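Local coordinates for hypothetical protein (Pseudomonas aeruginosa, PDB 4HSP), which is of unknown function but belongs to the DUF3299 family of the OB-fold clan, and packs as an assembly of four chains, at residues D109-Y112 against Q113-V117. Residues are numbered along the deposited sequence; the frame is centred on the assembly and turned at random.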
# COMPACT_ATOMS: atom_id res chain seq x y z
N ASP A 109 -7.49 4.88 0.70
CA ASP A 109 -6.75 3.98 -0.20
C ASP A 109 -5.56 4.67 -0.89
O ASP A 109 -4.42 4.20 -0.77
CB ASP A 109 -7.70 3.33 -1.25
CG ASP A 109 -8.47 4.27 -2.19
OD1 ASP A 109 -7.87 4.74 -3.18
OD2 ASP A 109 -9.70 4.44 -1.98
N GLU A 110 -5.84 5.80 -1.58
CA GLU A 110 -4.88 6.54 -2.39
C GLU A 110 -3.94 7.51 -1.60
O GLU A 110 -3.50 8.50 -2.17
CB GLU A 110 -5.62 7.26 -3.54
CG GLU A 110 -6.72 8.25 -3.15
CD GLU A 110 -7.29 9.08 -4.30
OE1 GLU A 110 -6.78 8.98 -5.44
OE2 GLU A 110 -8.23 9.87 -4.04
N LEU A 111 -3.52 7.15 -0.37
CA LEU A 111 -2.62 7.98 0.44
C LEU A 111 -1.14 7.58 0.34
O LEU A 111 -0.31 8.04 1.13
CB LEU A 111 -3.03 7.99 1.93
CG LEU A 111 -4.43 8.55 2.29
CD1 LEU A 111 -4.63 8.56 3.80
CD2 LEU A 111 -4.65 9.95 1.73
N TYR A 112 -0.80 6.75 -0.65
CA TYR A 112 0.55 6.24 -0.95
C TYR A 112 1.29 7.25 -1.82
O TYR A 112 2.50 7.17 -2.00
CB TYR A 112 0.44 4.86 -1.67
CG TYR A 112 -0.31 4.93 -3.00
CD1 TYR A 112 -1.70 4.94 -3.04
CD2 TYR A 112 0.38 5.10 -4.20
CE1 TYR A 112 -2.39 5.12 -4.24
CE2 TYR A 112 -0.31 5.26 -5.41
CZ TYR A 112 -1.69 5.27 -5.42
OH TYR A 112 -2.39 5.41 -6.60
N GLN A 113 0.54 8.17 -2.42
CA GLN A 113 1.05 9.18 -3.35
C GLN A 113 1.07 10.56 -2.70
O GLN A 113 0.32 10.78 -1.73
CB GLN A 113 0.18 9.20 -4.62
CG GLN A 113 -1.19 9.82 -4.45
CD GLN A 113 -2.15 9.36 -5.50
OE1 GLN A 113 -1.97 9.59 -6.70
NE2 GLN A 113 -3.20 8.72 -5.07
N PRO A 114 1.90 11.50 -3.23
CA PRO A 114 1.85 12.86 -2.70
C PRO A 114 0.66 13.60 -3.30
O PRO A 114 0.10 13.18 -4.32
CB PRO A 114 3.20 13.46 -3.12
CG PRO A 114 3.66 12.64 -4.27
CD PRO A 114 2.79 11.44 -4.42
N PHE A 115 0.28 14.70 -2.66
CA PHE A 115 -0.81 15.56 -3.08
C PHE A 115 -0.41 17.02 -3.08
O PHE A 115 0.57 17.38 -2.45
CB PHE A 115 -2.00 15.41 -2.13
CG PHE A 115 -2.72 14.09 -2.22
CD1 PHE A 115 -2.25 12.98 -1.51
CD2 PHE A 115 -3.87 13.96 -2.97
CE1 PHE A 115 -2.91 11.75 -1.60
CE2 PHE A 115 -4.52 12.73 -3.06
CZ PHE A 115 -4.03 11.64 -2.38
N TRP A 116 -1.20 17.85 -3.78
CA TRP A 116 -1.22 19.30 -3.73
C TRP A 116 -2.38 19.69 -2.81
O TRP A 116 -3.51 19.25 -3.04
CB TRP A 116 -1.40 19.94 -5.14
CG TRP A 116 -0.18 19.89 -6.01
CD1 TRP A 116 0.03 19.09 -7.09
CD2 TRP A 116 1.03 20.63 -5.81
NE1 TRP A 116 1.32 19.24 -7.55
CE2 TRP A 116 1.95 20.19 -6.78
CE3 TRP A 116 1.43 21.62 -4.90
CZ2 TRP A 116 3.23 20.73 -6.90
CZ3 TRP A 116 2.70 22.15 -5.00
CH2 TRP A 116 3.60 21.69 -5.97
N VAL A 117 -2.10 20.42 -1.73
CA VAL A 117 -3.14 20.92 -0.82
C VAL A 117 -3.21 22.46 -1.00
O VAL A 117 -2.24 23.16 -0.69
CB VAL A 117 -2.96 20.52 0.67
CG1 VAL A 117 -4.06 21.13 1.52
CG2 VAL A 117 -2.92 19.00 0.85
O HOH W 1 -0.24 10.84 0.78
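Gln113 reaches back over the turn and gives an amide N-H to the main chain of Glu110: Gln113 NE2 lies 2.9 Å from Glu110 O, the bond is almost straight at 172°, and the acceptor sits in the amide plane. From the carbonyl's side the donor is somewhat tilted from its plane. The first torsion of Gln113 (chi1 73°) sets CG between its backbone N and carbonyl carbon, and the chain then runs extended toward that oxygen. On the way Gln113 CB makes a CH-pi contact over one face of the Tyr112 ring, 4.3 Å from its centroid and offset toward the rim; amide and ring planes are 30° apart. Gln113 NE2 also lies 3.2 Å from Glu110 CB. The main chain of Gln113 is tied by water 1, which donates to Leu111 O at 2.8 Å and to Gln113 O.

Two residues on, Phe115, in strand 115-118, turns its ring back toward the loop. Glu110 O meets the ring edge near its plane, 3.2 Å from Phe115 CZ. Leu111 CD2 comes obliquely to Phe115 CE1, 4.2 Å away. Both Leu111 and Phe115 also pack on Val106 and Ile63, joining this connection to the sheet, whereas Tyr112 meets His88 of a second subunit and Tyr112 of a third.

Glu110 O thus has one N-H and an aromatic edge for company. Three main-chain acceptors are served without a direct main-chain bond between the two segments: Leu111 O and Gln113 O by one shared water, Glu110 O by a side-chain amide.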